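Local coordinates for uncharacterized protein (PDB 3D3Y) that is of unknown function but resembles M16-family zinc peptidases, carrying an inactive-type M16 domain, and is predicted to bind metal ions, at residues 24-29 with 91-96; 104-109 with 212-217; 204-209 with 370-375. All blocks are in the same frame, centred on the assembly; numbering follows the deposited sequence.

Contact 1 (24-29 with 91-96); sequences TVRLLV and SMNIVN
The carboxamide of N93 meets T24 and R26 on one face of an antiparallel strand pair. Its ND2 donates to T24 OG1 at 2.9 Å, with the hydroxyl lying 14° out of the amide plane, and reaches V25 O in a second, weak bond. With chi1 at -166° the carboxamide trails away from the backbone N of N93 and leans over strand 24-29. There it stacks against the R26 guanidinium, the two planes only 7° apart and N93 ND2 3.3 Å from R26 NE; both are donors, so the pair is held by stacking and not by a bond.

On the other face, L27 CD1 meets I94 CD1 at 3.8 Å, while V25 CB rests on I94 CG1. Between the two faces runs the backbone ladder: V25 N to I94 O at 2.7 Å and L27 N to M92 O at 2.8 Å, each answered by a return bond from the opposite strand. Helix 368-380 reaches R26. In this strand pair V25, L27, M92 and I94 thus give an apolar face, packed by helix 105-118, whereas at R26 and N93 the other carries a polar cluster in which one amide serves a hydroxyl and lies against a guanidinium.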
loop_
_atom_site.group_PDB
_atom_site.type_symbol
_atom_site.label_atom_id
_atom_site.label_comp_id
_atom_site.label_asym_id
_atom_site.label_seq_id
_atom_site.Cartn_x
_atom_site.Cartn_y
_atom_site.Cartn_z
ATOM N N THR A 24 4.076 -3.748 24.445
ATOM C CA THR A 24 3.054 -4.558 23.813
ATOM C C THR A 24 3.687 -5.475 22.784
ATOM O O THR A 24 4.866 -5.323 22.444
ATOM C CB THR A 24 2.018 -3.710 23.064
ATOM O OG1 THR A 24 2.679 -2.973 22.021
ATOM C CG2 THR A 24 1.276 -2.760 24.029
ATOM N N VAL A 25 2.861 -6.388 22.270
ATOM C CA VAL A 25 3.263 -7.388 21.291
ATOM C C VAL A 25 2.371 -7.189 20.065
ATOM O O VAL A 25 1.151 -7.142 20.186
ATOM C CB VAL A 25 3.103 -8.795 21.838
ATOM C CG1 VAL A 25 3.453 -9.830 20.762
ATOM C CG2 VAL A 25 4.010 -8.988 23.075
ATOM N N ARG A 26 2.990 -6.993 18.902
ATOM C CA ARG A 26 2.237 -6.827 17.679
ATOM C C ARG A 26 2.240 -8.166 16.990
ATOM O O ARG A 26 3.271 -8.867 16.979
ATOM C CB ARG A 26 2.923 -5.829 16.771
ATOM C CG ARG A 26 3.281 -4.554 17.435
ATOM C CD ARG A 26 2.306 -3.496 17.059
ATOM N NE ARG A 26 2.539 -2.279 17.829
ATOM C CZ ARG A 26 1.639 -1.307 17.937
ATOM N NH1 ARG A 26 0.468 -1.434 17.298
ATOM N NH2 ARG A 26 1.906 -0.232 18.680
ATOM N N LEU A 27 1.096 -8.498 16.402
ATOM C CA LEU A 27 0.937 -9.684 15.587
ATOM C C LEU A 27 0.393 -9.287 14.230
ATOM O O LEU A 27 -0.490 -8.406 14.122
ATOM C CB LEU A 27 -0.045 -10.670 16.228
ATOM C CG LEU A 27 0.281 -11.290 17.592
ATOM C CD1 LEU A 27 -0.211 -10.372 18.693
ATOM C CD2 LEU A 27 -0.410 -12.630 17.683
ATOM N N LEU A 28 0.919 -9.941 13.197
ATOM C CA LEU A 28 0.478 -9.715 11.820
ATOM C C LEU A 28 0.372 -11.051 11.147
ATOM O O LEU A 28 1.345 -11.823 11.136
ATOM C CB LEU A 28 1.452 -8.803 11.079
ATOM C CG LEU A 28 1.293 -8.667 9.552
ATOM C CD1 LEU A 28 -0.028 -7.930 9.153
ATOM C CD2 LEU A 28 2.547 -7.966 9.022
ATOM N N VAL A 29 -0.815 -11.346 10.618
ATOM C CA VAL A 29 -0.978 -12.476 9.723
ATOM C C VAL A 29 -1.217 -11.917 8.315
ATOM O O VAL A 29 -2.230 -11.208 8.076
ATOM C CB VAL A 29 -2.135 -13.367 10.138
ATOM C CG1 VAL A 29 -2.154 -14.651 9.277
ATOM C CG2 VAL A 29 -2.030 -13.711 11.640
ATOM N N SER A 91 -4.164 -7.748 11.805
ATOM C CA SER A 91 -3.246 -7.146 12.775
ATOM C C SER A 91 -3.862 -7.194 14.161
ATOM O O SER A 91 -5.086 -7.014 14.303
ATOM C CB SER A 91 -3.028 -5.672 12.397
ATOM O OG SER A 91 -2.399 -5.579 11.113
HETATM N N MSE A 92 -3.000 -7.372 15.172
HETATM C CA MSE A 92 -3.380 -7.290 16.570
HETATM C C MSE A 92 -2.257 -6.654 17.364
HETATM O O MSE A 92 -1.063 -6.855 17.061
HETATM C CB MSE A 92 -3.611 -8.669 17.168
HETATM C CG MSE A 92 -4.919 -9.293 16.876
HETATM SE SE MSE A 92 -5.132 -10.943 17.908
HETATM C CE MSE A 92 -5.868 -10.334 19.552
ATOM N N ASN A 93 -2.647 -5.909 18.393
ATOM C CA ASN A 93 -1.731 -5.334 19.396
ATOM C C ASN A 93 -2.281 -5.789 20.761
ATOM O O ASN A 93 -3.487 -5.649 21.040
ATOM C CB ASN A 93 -1.712 -3.802 19.266
ATOM C CG ASN A 93 -0.541 -3.122 20.021
ATOM O OD1 ASN A 93 -0.686 -1.981 20.513
ATOM N ND2 ASN A 93 0.613 -3.784 20.083
ATOM N N ILE A 94 -1.425 -6.394 21.573
ATOM C CA ILE A 94 -1.784 -6.880 22.910
ATOM C C ILE A 94 -0.739 -6.454 23.922
ATOM O O ILE A 94 0.451 -6.291 23.585
ATOM C CB ILE A 94 -1.886 -8.425 22.928
ATOM C CG1 ILE A 94 -0.526 -9.053 22.574
ATOM C CG2 ILE A 94 -2.931 -8.870 21.927
ATOM C CD1 ILE A 94 -0.552 -10.554 22.464
ATOM N N VAL A 95 -1.170 -6.274 25.165
ATOM C CA VAL A 95 -0.252 -5.906 26.232
ATOM C C VAL A 95 0.552 -7.150 26.589
ATOM O O VAL A 95 0.002 -8.237 26.619
ATOM C CB VAL A 95 -1.001 -5.419 27.487
ATOM C CG1 VAL A 95 -0.025 -5.124 28.584
ATOM C CG2 VAL A 95 -1.888 -4.170 27.203
ATOM N N ASN A 96 1.847 -6.994 26.832
ATOM C CA ASN A 96 2.730 -8.127 27.207
ATOM C C ASN A 96 2.353 -8.678 28.597
ATOM O O ASN A 96 1.942 -7.905 29.481
ATOM C CB ASN A 96 4.184 -7.660 27.153
ATOM C CG ASN A 96 5.184 -8.800 27.297
ATOM O OD1 ASN A 96 5.286 -9.404 28.364
ATOM N ND2 ASN A 96 5.924 -9.101 26.209
HETATM O O HOH W 1 6.394 -6.785 24.355
#

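Contact 2 (104-109 with 212-217); sequences QVLAEA and AELVPL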
loop_
_atom_site.group_PDB
_atom_site.type_symbol
_atom_site.label_atom_id
_atom_site.label_comp_id
_atom_site.label_asym_id
_atom_site.label_seq_id
_atom_site.Cartn_x
_atom_site.Cartn_y
_atom_site.Cartn_z
ATOM N N GLN A 104 -2.295 -15.223 30.124
ATOM C CA GLN A 104 -1.548 -16.038 29.175
ATOM C C GLN A 104 -1.763 -15.397 27.814
ATOM O O GLN A 104 -2.268 -16.033 26.893
ATOM C CB GLN A 104 -2.047 -17.479 29.165
ATOM C CG GLN A 104 -1.536 -18.329 30.301
ATOM C CD GLN A 104 -0.026 -18.302 30.417
ATOM O OE1 GLN A 104 0.690 -18.225 29.410
ATOM N NE2 GLN A 104 0.471 -18.355 31.649
ATOM N N VAL A 105 -1.370 -14.129 27.707
ATOM C CA VAL A 105 -1.840 -13.277 26.621
ATOM C C VAL A 105 -1.543 -13.829 25.220
ATOM O O VAL A 105 -2.365 -13.711 24.317
ATOM C CB VAL A 105 -1.340 -11.808 26.762
ATOM C CG1 VAL A 105 0.134 -11.694 26.336
ATOM C CG2 VAL A 105 -2.228 -10.864 25.920
ATOM N N LEU A 106 -0.379 -14.448 25.042
ATOM C CA LEU A 106 0.002 -14.951 23.743
ATOM C C LEU A 106 -0.893 -16.107 23.342
ATOM O O LEU A 106 -1.437 -16.110 22.233
ATOM C CB LEU A 106 1.474 -15.357 23.725
ATOM C CG LEU A 106 2.468 -14.192 23.784
ATOM C CD1 LEU A 106 3.874 -14.725 24.040
ATOM C CD2 LEU A 106 2.398 -13.364 22.513
ATOM N N ALA A 107 -1.085 -17.051 24.263
ATOM C CA ALA A 107 -1.999 -18.171 24.023
ATOM C C ALA A 107 -3.419 -17.698 23.726
ATOM O O ALA A 107 -4.084 -18.216 22.825
ATOM C CB ALA A 107 -1.981 -19.165 25.183
ATOM N N GLU A 108 -3.859 -16.693 24.472
ATOM C CA GLU A 108 -5.207 -16.164 24.325
ATOM C C GLU A 108 -5.372 -15.408 22.991
ATOM O O GLU A 108 -6.390 -15.567 22.289
ATOM C CB GLU A 108 -5.563 -15.322 25.546
ATOM C CG GLU A 108 -5.656 -16.188 26.835
ATOM C CD GLU A 108 -5.846 -15.377 28.104
ATOM O OE1 GLU A 108 -4.824 -14.948 28.716
ATOM O OE2 GLU A 108 -7.009 -15.218 28.506
ATOM N N ALA A 109 -4.351 -14.651 22.596
ATOM C CA ALA A 109 -4.409 -13.975 21.286
ATOM C C ALA A 109 -4.411 -14.959 20.121
ATOM O O ALA A 109 -5.169 -14.778 19.172
ATOM C CB ALA A 109 -3.274 -12.897 21.135
ATOM N N ALA A 212 10.409 -20.264 21.392
ATOM C CA ALA A 212 9.996 -21.498 22.050
ATOM C C ALA A 212 8.533 -21.514 22.524
ATOM O O ALA A 212 7.841 -22.513 22.328
ATOM C CB ALA A 212 10.946 -21.852 23.194
ATOM N N GLU A 213 8.059 -20.433 23.140
ATOM C CA GLU A 213 6.640 -20.371 23.513
ATOM C C GLU A 213 5.717 -20.317 22.297
ATOM O O GLU A 213 4.694 -21.008 22.265
ATOM C CB GLU A 213 6.322 -19.197 24.447
ATOM C CG GLU A 213 4.826 -19.184 24.870
ATOM C CD GLU A 213 4.455 -18.086 25.853
ATOM O OE1 GLU A 213 3.360 -18.200 26.475
ATOM O OE2 GLU A 213 5.245 -17.112 26.004
ATOM N N LEU A 214 6.083 -19.513 21.295
ATOM C CA LEU A 214 5.175 -19.208 20.177
ATOM C C LEU A 214 4.960 -20.351 19.183
ATOM O O LEU A 214 3.871 -20.511 18.636
ATOM C CB LEU A 214 5.648 -17.955 19.429
ATOM C CG LEU A 214 5.308 -16.630 20.129
ATOM C CD1 LEU A 214 6.180 -15.493 19.618
ATOM C CD2 LEU A 214 3.815 -16.295 19.946
ATOM N N VAL A 215 5.995 -21.142 18.929
ATOM C CA VAL A 215 5.871 -22.161 17.908
ATOM C C VAL A 215 4.727 -23.129 18.235
ATOM O O VAL A 215 3.880 -23.355 17.387
ATOM C CB VAL A 215 7.230 -22.865 17.590
ATOM C CG1 VAL A 215 7.029 -24.018 16.642
ATOM C CG2 VAL A 215 8.161 -21.856 16.947
ATOM N N PRO A 216 4.690 -23.685 19.465
ATOM C CA PRO A 216 3.553 -24.554 19.822
ATOM C C PRO A 216 2.196 -23.861 19.656
ATOM O O PRO A 216 1.273 -24.461 19.090
ATOM C CB PRO A 216 3.799 -24.880 21.295
ATOM C CG PRO A 216 5.257 -24.669 21.503
ATOM C CD PRO A 216 5.677 -23.589 20.556
ATOM N N LEU A 217 2.077 -22.607 20.099
ATOM C CA LEU A 217 0.800 -21.891 19.946
ATOM C C LEU A 217 0.367 -21.852 18.482
ATOM O O LEU A 217 -0.753 -22.256 18.147
ATOM C CB LEU A 217 0.850 -20.467 20.540
ATOM C CG LEU A 217 1.250 -20.399 22.018
ATOM C CD1 LEU A 217 1.249 -18.955 22.503
ATOM C CD2 LEU A 217 0.352 -21.284 22.877
HETATM O O HOH W 2 1.276 -15.927 27.234
#
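Two helices lying side by side on one face of the six-stranded mixed sheet meet here through leucines, as in the layered alpha/beta build of M16 domains. The helical segments 105-109 and 212-217 run at 23° to each other, their axes 10.2 Å apart at closest approach. L217 supplies the branch that enters between L106 and A107: its CD1 lies over the L106-A107 peptide, 3.5 Å from A107 N, and against L106 CB, while CD2 packs against A107, 3.9 Å from A107 CB. Deeper in, the side chains of L106 and L214 cross at about a right angle, CD2 to CD2 at 4.1 Å.

Toward the start of helix 105-118 the extended E213 side chain packs its carboxylate on a leucine methyl, with OE2 3.4 Å from L106 CD1. Polar character enters here through a water, which accepts from L106 N at 3.1 Å and probably donates to E213 OE1. Q104, at the N-cap position, donates its backbone N to E108 OE1 at 2.9 Å; Y71 also bonds that oxygen. Below the helices, L106 rests on I94 of strand 85-95, L214 on V16 of strand 12-18, and V209 fills in beside both leucines.

Contact 3 (204-209 with 370-375); sequences FVLGDV and AWLEKE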
loop_
_atom_site.group_PDB
_atom_site.type_symbol
_atom_site.label_atom_id
_atom_site.label_comp_id
_atom_site.label_asym_id
_atom_site.label_seq_id
_atom_site.Cartn_x
_atom_site.Cartn_y
_atom_site.Cartn_z
ATOM N N PHE A 204 3.921 -12.712 11.738
ATOM C CA PHE A 204 4.968 -11.976 12.436
ATOM C C PHE A 204 4.555 -11.653 13.864
ATOM O O PHE A 204 3.394 -11.282 14.134
ATOM C CB PHE A 204 5.277 -10.676 11.693
ATOM C CG PHE A 204 5.979 -10.889 10.394
ATOM C CD1 PHE A 204 7.344 -10.679 10.290
ATOM C CD2 PHE A 204 5.270 -11.310 9.262
ATOM C CE1 PHE A 204 8.001 -10.894 9.088
ATOM C CE2 PHE A 204 5.930 -11.518 8.058
ATOM C CZ PHE A 204 7.280 -11.307 7.969
ATOM N N VAL A 205 5.516 -11.796 14.772
ATOM C CA VAL A 205 5.327 -11.431 16.156
ATOM C C VAL A 205 6.514 -10.579 16.552
ATOM O O VAL A 205 7.660 -11.040 16.510
ATOM C CB VAL A 205 5.232 -12.683 17.088
ATOM C CG1 VAL A 205 4.991 -12.232 18.523
ATOM C CG2 VAL A 205 4.109 -13.585 16.614
ATOM N N LEU A 206 6.229 -9.330 16.919
ATOM C CA LEU A 206 7.244 -8.372 17.322
ATOM C C LEU A 206 6.972 -7.948 18.759
ATOM O O LEU A 206 5.907 -7.347 19.063
ATOM C CB LEU A 206 7.239 -7.149 16.387
ATOM C CG LEU A 206 8.033 -5.920 16.868
ATOM C CD1 LEU A 206 9.479 -6.109 16.535
ATOM C CD2 LEU A 206 7.528 -4.668 16.224
ATOM N N GLY A 207 7.923 -8.240 19.642
ATOM C CA GLY A 207 7.769 -7.863 21.053
ATOM C C GLY A 207 8.719 -8.659 21.932
ATOM O O GLY A 207 9.578 -9.405 21.408
ATOM N N ASP A 208 8.570 -8.508 23.252
ATOM C CA ASP A 208 9.410 -9.229 24.206
ATOM C C ASP A 208 8.841 -10.623 24.357
ATOM O O ASP A 208 8.132 -10.928 25.311
ATOM C CB ASP A 208 9.458 -8.499 25.554
ATOM C CG ASP A 208 10.438 -9.139 26.548
ATOM O OD1 ASP A 208 11.167 -10.096 26.202
ATOM O OD2 ASP A 208 10.489 -8.652 27.688
ATOM N N VAL A 209 9.148 -11.454 23.369
ATOM C CA VAL A 209 8.653 -12.815 23.281
ATOM C C VAL A 209 9.822 -13.736 22.920
ATOM O O VAL A 209 10.862 -13.271 22.441
ATOM C CB VAL A 209 7.567 -12.954 22.177
ATOM C CG1 VAL A 209 6.292 -12.213 22.565
ATOM C CG2 VAL A 209 8.098 -12.449 20.833
ATOM N N ALA A 370 6.044 0.332 11.311
ATOM C CA ALA A 370 7.050 0.536 10.276
ATOM C C ALA A 370 8.097 -0.573 10.323
ATOM O O ALA A 370 8.571 -1.035 9.292
ATOM C CB ALA A 370 7.737 1.902 10.462
ATOM N N TRP A 371 8.460 -0.973 11.526
ATOM C CA TRP A 371 9.444 -2.027 11.718
ATOM C C TRP A 371 8.911 -3.332 11.094
ATOM O O TRP A 371 9.582 -3.924 10.244
ATOM C CB TRP A 371 9.796 -2.176 13.204
ATOM C CG TRP A 371 10.945 -3.105 13.491
ATOM C CD1 TRP A 371 11.583 -3.924 12.600
ATOM C CD2 TRP A 371 11.564 -3.348 14.765
ATOM N NE1 TRP A 371 12.576 -4.643 13.232
ATOM C CE2 TRP A 371 12.581 -4.314 14.562
ATOM C CE3 TRP A 371 11.365 -2.840 16.061
ATOM C CZ2 TRP A 371 13.401 -4.777 15.604
ATOM C CZ3 TRP A 371 12.169 -3.306 17.091
ATOM C CH2 TRP A 371 13.174 -4.266 16.859
ATOM N N LEU A 372 7.694 -3.736 11.459
ATOM C CA LEU A 372 7.055 -4.911 10.816
ATOM C C LEU A 372 7.077 -4.881 9.284
ATOM O O LEU A 372 7.422 -5.884 8.672
ATOM C CB LEU A 372 5.626 -5.175 11.331
ATOM C CG LEU A 372 5.420 -5.860 12.678
ATOM C CD1 LEU A 372 3.934 -5.810 13.074
ATOM C CD2 LEU A 372 5.924 -7.314 12.730
ATOM N N GLU A 373 6.745 -3.738 8.680
ATOM C CA GLU A 373 6.813 -3.568 7.219
ATOM C C GLU A 373 8.226 -3.711 6.639
ATOM O O GLU A 373 8.391 -4.311 5.580
ATOM C CB GLU A 373 6.184 -2.248 6.737
ATOM C CG GLU A 373 4.687 -2.086 7.036
ATOM C CD GLU A 373 3.828 -3.236 6.472
ATOM O OE1 GLU A 373 4.201 -3.841 5.441
ATOM O OE2 GLU A 373 2.792 -3.548 7.074
ATOM N N LYS A 374 9.233 -3.140 7.309
ATOM C CA LYS A 374 10.632 -3.352 6.920
ATOM C C LYS A 374 10.968 -4.841 6.976
ATOM O O LYS A 374 11.601 -5.360 6.066
ATOM C CB LYS A 374 11.604 -2.562 7.822
ATOM C CG LYS A 374 11.524 -1.055 7.635
ATOM C CD LYS A 374 12.567 -0.263 8.468
ATOM C CE LYS A 374 12.410 1.242 8.171
ATOM N NZ LYS A 374 13.112 2.134 9.153
ATOM N N GLU A 375 10.551 -5.514 8.042
ATOM C CA GLU A 375 10.798 -6.955 8.194
ATOM C C GLU A 375 10.148 -7.753 7.063
ATOM O O GLU A 375 10.745 -8.685 6.523
ATOM C CB GLU A 375 10.295 -7.472 9.548
ATOM C CG GLU A 375 11.090 -6.982 10.757
ATOM C CD GLU A 375 12.455 -7.652 10.903
ATOM O OE1 GLU A 375 12.752 -8.623 10.166
ATOM O OE2 GLU A 375 13.239 -7.205 11.773
#
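One face of the W371 indole receives a methyl of L206. The CD1 atom of L206 stands 3.8 Å from the centroid of the W371 six-membered ring, 10° off the normal, a CH-pi contact over the benzo half of the indole. A chi1 of 167° carries the L206 branch out toward the helix, and the leucine and the indole cross at about a right angle. At the pyrrole edge, W371 NE1 donates to E375 OE2 one helical turn on, 3.0 Å away; the carboxylate uses its anti lone pair, and the acceptor lies 23° out of the indole plane. This bond helps fix the turn of the ring beneath L206, while the other carboxylate oxygen of E375 is bonded by S1, probably a remnant of the expression tag. The F204 ring is met obliquely, its CE1 4.1 Å from E375 CB.

Between the two aromatics, L372 CD2 rests against the strand, 3.6 Å from F204 CB and 3.9 Å from L206 CB. F204 and L206, two residues apart on the strand, thus face the same side of the sheet and take the apolar surface of helix 368-380 together. Around this buried contact, H15 of strand 12-18 stacks on F204, and I17 of that strand touches F204, L206 and W371. Strand 24-34 flanks strand 200-207 on its other side, and the R26 side chain carries the packing on to L372.

How the contacts relate
All three contacts involve the six-stranded mixed sheet, on which strand 24-34 joins contacts 1 and 3. Their centres are about 9 Å apart, and strands 24-34 and 200-207 are joined by probable backbone hydrogen bonds from R26 N to L206 O (2.9 Å) and from F204 N to L28 O (2.8 Å). Contact 2 lies on the opposite face of the sheet from helix 368-380, its centre about 12 Å from that of contact 1 and 16 Å from that of contact 3. I94 CD1 reaches A109 CB at 3.8 Å, and L214 CD1 reaches V205 CG1 at 3.6 Å. Contact 3 lies beside a bound 1,2-ethanediol, probably from the crystallisation liquor, about 4 Å from the W371 side chain.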